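Local coordinates for protein putative branched-chain amino acid aminotransferase IlvE (Streptococcus mutans, PDB 4DQN) that probably catalyses the reversible transfer of the amino group between leucine, isoleucine or valine and 2-oxoglutarate, using pyridoxal 5'-phosphate as cofactor, at residues Ala43-Ser48 with Leu132-Gly137; Gly163-Thr168 with Ile293-Gly298; Val282-Cys287 with His306-Glu311. All blocks are in the same frame, centred on the assembly; numbering follows the deposited sequence.

Interaction 1: Ala43-Ser48 with Leu132-Gly137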
loop_
_atom_site.group_PDB
_atom_site.type_symbol
_atom_site.label_atom_id
_atom_site.label_comp_id
_atom_site.label_asym_id
_atom_site.label_seq_id
_atom_site.Cartn_x
_atom_site.Cartn_y
_atom_site.Cartn_z
ATOM N N ALA A 43 -12.724 15.346 13.396
ATOM C CA ALA A 43 -12.081 14.044 13.264
ATOM C C ALA A 43 -12.299 13.465 11.868
ATOM O O ALA A 43 -11.919 12.326 11.596
ATOM C CB ALA A 43 -12.614 13.093 14.332
ATOM N N THR A 44 -12.910 14.257 10.989
ATOM C CA THR A 44 -13.121 13.846 9.602
ATOM C C THR A 44 -12.116 14.570 8.720
ATOM O O THR A 44 -11.948 15.790 8.841
ATOM C CB THR A 44 -14.544 14.177 9.130
ATOM O OG1 THR A 44 -15.478 13.465 9.940
ATOM C CG2 THR A 44 -14.744 13.734 7.684
ATOM N N LEU A 45 -11.421 13.822 7.860
ATOM C CA LEU A 45 -10.504 14.439 6.910
ATOM C C LEU A 45 -11.251 14.694 5.623
ATOM O O LEU A 45 -12.046 13.862 5.184
ATOM C CB LEU A 45 -9.284 13.551 6.644
ATOM C CG LEU A 45 -8.325 13.347 7.822
ATOM C CD1 LEU A 45 -7.380 12.198 7.519
ATOM C CD2 LEU A 45 -7.525 14.617 8.112
ATOM N N HIS A 46 -11.008 15.856 5.025
ATOM C CA HIS A 46 -11.719 16.260 3.814
ATOM C C HIS A 46 -10.700 16.358 2.684
ATOM O O HIS A 46 -9.953 17.329 2.594
ATOM C CB HIS A 46 -12.406 17.608 4.063
ATOM C CG HIS A 46 -13.212 17.635 5.328
ATOM N ND1 HIS A 46 -14.517 17.197 5.384
ATOM C CD2 HIS A 46 -12.885 18.008 6.589
ATOM C CE1 HIS A 46 -14.970 17.320 6.621
ATOM N NE2 HIS A 46 -13.996 17.803 7.375
ATOM N N ILE A 47 -10.636 15.331 1.843
ATOM C CA ILE A 47 -9.537 15.226 0.894
ATOM C C ILE A 47 -10.063 14.934 -0.496
ATOM O O ILE A 47 -11.142 14.350 -0.662
ATOM C CB ILE A 47 -8.509 14.143 1.312
ATOM C CG1 ILE A 47 -9.129 12.746 1.276
ATOM C CG2 ILE A 47 -7.960 14.419 2.724
ATOM C CD1 ILE A 47 -8.142 11.629 1.671
ATOM N N SER A 48 -9.301 15.351 -1.498
ATOM C CA SER A 48 -9.682 15.136 -2.890
ATOM C C SER A 48 -9.940 13.665 -3.201
ATOM O O SER A 48 -9.191 12.788 -2.753
ATOM C CB SER A 48 -8.567 15.644 -3.800
ATOM O OG SER A 48 -8.899 15.383 -5.156
ATOM N N LEU A 132 -0.137 10.546 11.247
ATOM C CA LEU A 132 -0.448 10.053 9.919
ATOM C C LEU A 132 0.025 11.098 8.932
ATOM O O LEU A 132 -0.195 12.296 9.145
ATOM C CB LEU A 132 -1.961 9.870 9.771
ATOM C CG LEU A 132 -2.536 9.532 8.393
ATOM C CD1 LEU A 132 -2.245 8.084 8.035
ATOM C CD2 LEU A 132 -4.025 9.781 8.368
ATOM N N LEU A 133 0.666 10.640 7.854
ATOM C CA LEU A 133 1.212 11.524 6.832
ATOM C C LEU A 133 0.714 11.019 5.494
ATOM O O LEU A 133 1.051 9.898 5.089
ATOM C CB LEU A 133 2.752 11.480 6.868
ATOM C CG LEU A 133 3.531 12.268 5.805
ATOM C CD1 LEU A 133 3.206 13.760 5.918
ATOM C CD2 LEU A 133 5.053 12.022 5.976
ATOM N N ILE A 134 -0.088 11.829 4.803
ATOM C CA ILE A 134 -0.744 11.378 3.581
ATOM C C ILE A 134 -0.613 12.353 2.417
ATOM O O ILE A 134 -0.665 13.576 2.602
ATOM C CB ILE A 134 -2.249 11.112 3.809
ATOM C CG1 ILE A 134 -2.910 12.284 4.545
ATOM C CG2 ILE A 134 -2.466 9.815 4.588
ATOM C CD1 ILE A 134 -4.448 12.155 4.598
ATOM N N GLY A 135 -0.445 11.799 1.217
ATOM C CA GLY A 135 -0.496 12.589 -0.008
ATOM C C GLY A 135 -1.931 12.886 -0.399
ATOM O O GLY A 135 -2.738 11.964 -0.564
ATOM N N VAL A 136 -2.252 14.171 -0.558
ATOM C CA VAL A 136 -3.604 14.597 -0.926
ATOM C C VAL A 136 -3.578 15.477 -2.171
ATOM O O VAL A 136 -2.608 15.437 -2.934
ATOM C CB VAL A 136 -4.338 15.276 0.256
ATOM C CG1 VAL A 136 -4.510 14.263 1.386
ATOM C CG2 VAL A 136 -3.575 16.520 0.776
ATOM N N GLY A 137 -4.636 16.248 -2.403
ATOM C CA GLY A 137 -4.731 17.011 -3.635
ATOM C C GLY A 137 -5.017 16.117 -4.832
ATOM O O GLY A 137 -5.431 14.967 -4.677
HETATM O O HOH W 1 -7.076 17.317 -0.904
#
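Ile-47 and Val-136 make the closest apolar contact between strand 44-48 and the end of strand 126-136. Their side chains cross at about a right angle, and Ile-47 CG2 rests on Val-136 CG1 at 3.7 Å. Ile-47 carries CG1 between its backbone N and carbonyl carbon (chi1 65°), which leaves CG2 anti to the carbonyl carbon and facing the valine. Beta-branched residues suit both places, because each offers a methyl close to its own backbone just where the strands converge. Two residues back along each strand the packing opens: Leu-45 and Ile-134 reach toward each other tip to tip, with CD1 to CD1 at 4.1 Å, and Leu-45 CD1 lies 4.2 Å from Leu-132 CD2. The strands, whose axes are inclined at 40°, have spread here, with Leu-45 CA 10.8 Å from Ile-134 CA, and longer side chains span the gap.

Beyond Ile-47 the contact turns polar and wetter. Water 1 accepts from Ser-48 N at 3.0 Å and from Gly-137 N at 3.1 Å, bridging two partly exposed residues that share no direct bond. Ser-48 CB sits 3.3 Å from Gly-137 O, while its OG bonds to Asp-138 and to Ser-50 N. Gly-137 has a positive phi (72°), which favours glycine as the chain leaves the strand.

Leu-132 and Ile-134 pair through their backbones with Thr-151 and Ile-149 of the neighbouring strand 147-157, while strand 44-48 meets them through side chains. Leu-45, His-46 and Ile-47 instead pair antiparallel with a strand of the second subunit, where His-46 ND1 is hydrogen-bonded to ND1 of His-46 of that subunit. Apolar packing of an interface strand on an antiparallel sheet thus joins the dimer seam to the sheet of this class-IV aminotransferase subunit.

Interaction 2: Gly163-Thr168 with Ile293-Gly298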
loop_
_atom_site.group_PDB
_atom_site.type_symbol
_atom_site.label_atom_id
_atom_site.label_comp_id
_atom_site.label_asym_id
_atom_site.label_seq_id
_atom_site.Cartn_x
_atom_site.Cartn_y
_atom_site.Cartn_z
ATOM N N GLY A 163 -3.409 -9.175 34.250
ATOM C CA GLY A 163 -3.350 -10.592 34.546
ATOM C C GLY A 163 -1.904 -11.037 34.434
ATOM O O GLY A 163 -1.577 -12.203 34.656
ATOM N N GLY A 164 -1.035 -10.086 34.091
ATOM C CA GLY A 164 0.376 -10.364 33.888
ATOM C C GLY A 164 0.677 -10.723 32.442
ATOM O O GLY A 164 -0.241 -10.912 31.638
ATOM N N LEU A 165 1.963 -10.805 32.112
ATOM C CA LEU A 165 2.398 -11.252 30.790
ATOM C C LEU A 165 1.878 -12.658 30.516
ATOM O O LEU A 165 1.917 -13.522 31.400
ATOM C CB LEU A 165 3.925 -11.255 30.705
ATOM C CG LEU A 165 4.613 -9.904 30.547
ATOM C CD1 LEU A 165 6.116 -10.039 30.736
ATOM C CD2 LEU A 165 4.302 -9.345 29.178
ATOM N N ALA A 166 1.396 -12.889 29.297
ATOM C CA ALA A 166 0.893 -14.208 28.927
ATOM C C ALA A 166 1.301 -14.582 27.503
ATOM O O ALA A 166 1.232 -13.751 26.589
ATOM C CB ALA A 166 -0.615 -14.256 29.074
ATOM N N PRO A 167 1.704 -15.845 27.303
ATOM C CA PRO A 167 2.182 -16.277 25.985
ATOM C C PRO A 167 1.022 -16.493 25.033
ATOM O O PRO A 167 -0.073 -16.836 25.486
ATOM C CB PRO A 167 2.865 -17.627 26.274
ATOM C CG PRO A 167 2.899 -17.770 27.774
ATOM C CD PRO A 167 1.760 -16.935 28.290
ATOM N N THR A 168 1.249 -16.274 23.740
ATOM C CA THR A 168 0.281 -16.671 22.717
ATOM C C THR A 168 1.031 -17.360 21.587
ATOM O O THR A 168 2.262 -17.281 21.509
ATOM C CB THR A 168 -0.528 -15.476 22.142
ATOM O OG1 THR A 168 0.349 -14.582 21.443
ATOM C CG2 THR A 168 -1.270 -14.725 23.243
ATOM N N ILE A 293 5.873 -6.139 25.021
ATOM C CA ILE A 293 6.356 -7.475 24.685
ATOM C C ILE A 293 5.192 -8.454 24.684
ATOM O O ILE A 293 4.424 -8.514 25.651
ATOM C CB ILE A 293 7.463 -7.963 25.643
ATOM C CG1 ILE A 293 8.716 -7.101 25.475
ATOM C CG2 ILE A 293 7.791 -9.446 25.381
ATOM C CD1 ILE A 293 9.808 -7.342 26.517
ATOM N N SER A 294 5.035 -9.194 23.583
ATOM C CA SER A 294 4.088 -10.298 23.537
ATOM C C SER A 294 4.896 -11.583 23.572
ATOM O O SER A 294 5.495 -11.955 22.566
ATOM C CB SER A 294 3.250 -10.260 22.255
ATOM O OG SER A 294 2.553 -9.033 22.131
ATOM N N PRO A 295 4.928 -12.259 24.731
ATOM C CA PRO A 295 5.683 -13.515 24.847
ATOM C C PRO A 295 5.149 -14.565 23.879
ATOM O O PRO A 295 3.926 -14.701 23.717
ATOM C CB PRO A 295 5.411 -13.959 26.292
ATOM C CG PRO A 295 5.029 -12.679 27.029
ATOM C CD PRO A 295 4.258 -11.891 25.993
ATOM N N ILE A 296 6.045 -15.287 23.217
ATOM C CA ILE A 296 5.601 -16.335 22.307
ATOM C C ILE A 296 5.615 -17.666 23.046
ATOM O O ILE A 296 6.640 -18.058 23.610
ATOM C CB ILE A 296 6.474 -16.393 21.024
ATOM C CG1 ILE A 296 6.246 -15.130 20.186
ATOM C CG2 ILE A 296 6.165 -17.644 20.208
ATOM C CD1 ILE A 296 7.288 -14.892 19.093
ATOM N N GLY A 297 4.466 -18.334 23.078
ATOM C CA GLY A 297 4.383 -19.664 23.647
ATOM C C GLY A 297 4.973 -20.628 22.641
ATOM O O GLY A 297 6.090 -21.124 22.812
ATOM N N GLY A 298 4.228 -20.859 21.566
ATOM C CA GLY A 298 4.681 -21.748 20.516
ATOM C C GLY A 298 4.529 -21.147 19.132
ATOM O O GLY A 298 3.710 -20.246 18.904
HETATM O O HOH W 2 1.761 -13.019 23.620
#
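The rings of Pro-167 and Pro-295 meet just before a parallel beta bridge between Thr-168 and Ile-296, where the incoming loop joins strand 292-301 in the mixed sheet; Pro-167 CB is 4.5 Å from Pro-295 CB. Pro-295 turns CD to Ala-166 O at 3.6 Å, and Leu-165 CD2 packs on its CG, the leucine side chain crossing the ring at about a right angle. Pro-167 sets CB 3.6 Å from Gly-297 N.

Two backbone bonds make the bridge. Thr-168 N gives to Pro-295 O at 3.1 Å, from 21° off the carbonyl plane. Gly-297 N gives to Thr-168 O at 2.9 Å, from well above that carbonyl's plane (42° out of it). Glycine suits position 297 because a CB there would crowd Pro-167. Proline suits 295 because its ring carbon CD, not an N-H, faces Ala-166 O, while the flanking Ser-294 and Ile-296 bond back to strand 281-288. Ala-166 O turns instead to water 2, which accepts from Thr-168 OG1 and donates its shortest bond, 2.7 Å, to Pro-295 O.

Interaction 3: Val282-Cys287 with His306-Glu311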
loop_
_atom_site.group_PDB
_atom_site.type_symbol
_atom_site.label_atom_id
_atom_site.label_comp_id
_atom_site.label_asym_id
_atom_site.label_seq_id
_atom_site.Cartn_x
_atom_site.Cartn_y
_atom_site.Cartn_z
ATOM N N VAL A 282 15.807 -20.141 24.167
ATOM C CA VAL A 282 15.165 -20.613 25.389
ATOM C C VAL A 282 13.892 -19.802 25.681
ATOM O O VAL A 282 12.954 -20.289 26.327
ATOM C CB VAL A 282 16.188 -20.585 26.559
ATOM C CG1 VAL A 282 15.524 -20.354 27.881
ATOM C CG2 VAL A 282 16.988 -21.882 26.588
ATOM N N GLU A 283 13.862 -18.568 25.176
ATOM C CA GLU A 283 12.663 -17.725 25.223
ATOM C C GLU A 283 12.543 -16.943 23.924
ATOM O O GLU A 283 13.553 -16.640 23.280
ATOM C CB GLU A 283 12.731 -16.717 26.380
ATOM C CG GLU A 283 12.809 -17.295 27.783
ATOM C CD GLU A 283 12.983 -16.197 28.832
ATOM O OE1 GLU A 283 12.419 -15.093 28.645
ATOM O OE2 GLU A 283 13.687 -16.424 29.839
ATOM N N ALA A 284 11.316 -16.585 23.558
ATOM C CA ALA A 284 11.087 -15.756 22.379
ATOM C C ALA A 284 9.873 -14.870 22.582
ATOM O O ALA A 284 8.960 -15.225 23.323
ATOM C CB ALA A 284 10.890 -16.627 21.142
ATOM N N GLY A 285 9.853 -13.725 21.904
ATOM C CA GLY A 285 8.685 -12.869 21.937
ATOM C C GLY A 285 8.598 -11.916 20.763
ATOM O O GLY A 285 9.468 -11.891 19.886
ATOM N N ALA A 286 7.530 -11.133 20.752
ATOM C CA ALA A 286 7.355 -10.064 19.786
ATOM C C ALA A 286 7.426 -8.756 20.551
ATOM O O ALA A 286 6.999 -8.689 21.705
ATOM C CB ALA A 286 5.997 -10.200 19.091
ATOM N N CYS A 287 7.959 -7.710 19.930
ATOM C CA CYS A 287 8.017 -6.420 20.610
ATOM C C CYS A 287 7.563 -5.282 19.704
ATOM O O CYS A 287 7.783 -5.315 18.493
ATOM C CB CYS A 287 9.410 -6.156 21.179
ATOM S SG CYS A 287 10.730 -6.015 19.955
ATOM N N HIS A 306 6.583 -25.528 17.728
ATOM C CA HIS A 306 7.791 -25.387 18.527
ATOM C C HIS A 306 7.554 -24.494 19.740
ATOM O O HIS A 306 7.185 -23.321 19.594
ATOM C CB HIS A 306 8.932 -24.808 17.690
ATOM C CG HIS A 306 10.252 -24.812 18.400
ATOM N ND1 HIS A 306 11.200 -25.791 18.198
ATOM C CD2 HIS A 306 10.768 -23.974 19.332
ATOM C CE1 HIS A 306 12.249 -25.552 18.966
ATOM N NE2 HIS A 306 12.010 -24.458 19.666
ATOM N N VAL A 307 7.772 -25.046 20.930
ATOM C CA VAL A 307 7.579 -24.295 22.167
ATOM C C VAL A 307 8.941 -23.918 22.720
ATOM O O VAL A 307 9.777 -24.786 22.972
ATOM C CB VAL A 307 6.764 -25.099 23.210
ATOM C CG1 VAL A 307 6.746 -24.380 24.553
ATOM C CG2 VAL A 307 5.347 -25.295 22.724
ATOM N N PHE A 308 9.179 -22.621 22.871
ATOM C CA PHE A 308 10.466 -22.150 23.370
ATOM C C PHE A 308 10.596 -22.368 24.869
ATOM O O PHE A 308 11.531 -23.019 25.336
ATOM C CB PHE A 308 10.657 -20.667 23.037
ATOM C CG PHE A 308 10.615 -20.376 21.567
ATOM C CD1 PHE A 308 11.769 -20.464 20.802
ATOM C CD2 PHE A 308 9.420 -20.030 20.947
ATOM C CE1 PHE A 308 11.737 -20.206 19.447
ATOM C CE2 PHE A 308 9.373 -19.774 19.585
ATOM C CZ PHE A 308 10.532 -19.861 18.831
ATOM N N TYR A 309 9.650 -21.821 25.621
ATOM C CA TYR A 309 9.740 -21.837 27.072
ATOM C C TYR A 309 8.544 -22.554 27.669
ATOM O O TYR A 309 8.692 -23.560 28.365
ATOM C CB TYR A 309 9.830 -20.406 27.614
ATOM C CG TYR A 309 10.016 -20.370 29.112
ATOM C CD1 TYR A 309 8.942 -20.132 29.954
ATOM C CD2 TYR A 309 11.254 -20.614 29.678
ATOM C CE1 TYR A 309 9.097 -20.116 31.317
ATOM C CE2 TYR A 309 11.425 -20.598 31.050
ATOM C CZ TYR A 309 10.336 -20.351 31.858
ATOM O OH TYR A 309 10.477 -20.323 33.222
ATOM N N SER A 310 7.354 -22.036 27.382
ATOM C CA SER A 310 6.117 -22.617 27.883
ATOM C C SER A 310 4.930 -22.073 27.108
ATOM O O SER A 310 4.995 -20.971 26.556
ATOM C CB SER A 310 5.937 -22.295 29.366
ATOM O OG SER A 310 4.637 -22.670 29.779
ATOM N N GLU A 311 3.842 -22.834 27.072
ATOM C CA GLU A 311 2.640 -22.373 26.393
ATOM C C GLU A 311 1.796 -21.522 27.318
ATOM O O GLU A 311 0.907 -20.798 26.866
ATOM C CB GLU A 311 1.807 -23.555 25.901
ATOM C CG GLU A 311 2.365 -24.234 24.677
ATOM C CD GLU A 311 1.493 -25.378 24.215
ATOM O OE1 GLU A 311 0.384 -25.110 23.708
ATOM O OE2 GLU A 311 1.921 -26.540 24.369
#
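Ala-284 sets its methyl squarely over one face of the Phe-308 ring, a CH-pi contact in which CB stands 3.6 Å from the ring centroid and only 8° off the normal. The site lies next to a classic beta bulge, in which Val-282 and Glu-283 both face Ile-233 where the chain turns a corner at Val-282 on strand 281-288 of the mixed sheet. Alanine fits because a single methyl lets the ring lie close to the strand. On the opposite face His-306 CD2 is 3.8 Å above the plane, offset toward the rim, so the phenyl is held between a methyl and an imidazole carbon. Ile-296 and Val-299 of strand 292-301 also pack against it.

The next residue is turned quite differently. Tyr-309 has CG anti to the backbone N (chi1 -176°), which carries its ring alongside Glu-283, the two side chains pointing the same way. Glu-283 CG comes within 4.1 Å of Tyr-309 CD2, and the carboxylate and ring planes stand 60° apart. The acid itself is engaged elsewhere: OE1 bonds to Thr-318 OG1 and OE2 to Val-317 N, tying the strand to helix 316-329, whose Pro-316 touches the tyrosine as well. The carbonyl O of Val-282 comes in at the edge of the Tyr-309 ring, near its plane, 3.4 Å from Tyr-309 CB.

Interactions 2 and 3 share one sheet, their centres 8 Å apart. Strand 292-301, part of interaction 2, neighbours both 281-288 and 304-307, the strands of interaction 3: Ser-294 N to Ala-286 O (2.8 Å) and Ile-296 N to Ala-284 O (2.9 Å) are probable hydrogen bonds, and Pro-167 CG packs on Glu-311 O at 3.7 Å. Interaction 1 packs strand 44-48 against the other, antiparallel sheet, across the chain's centre, about 37 Å from interaction 2 and 41 Å from interaction 3 between centres. Interactions 2 and 3 lie away from the cofactor site, whereas the side chain of Leu-132 in interaction 1 is about 9 Å from that of Lys-188, the predicted pyridoxal phosphate lysine, without cofactor here.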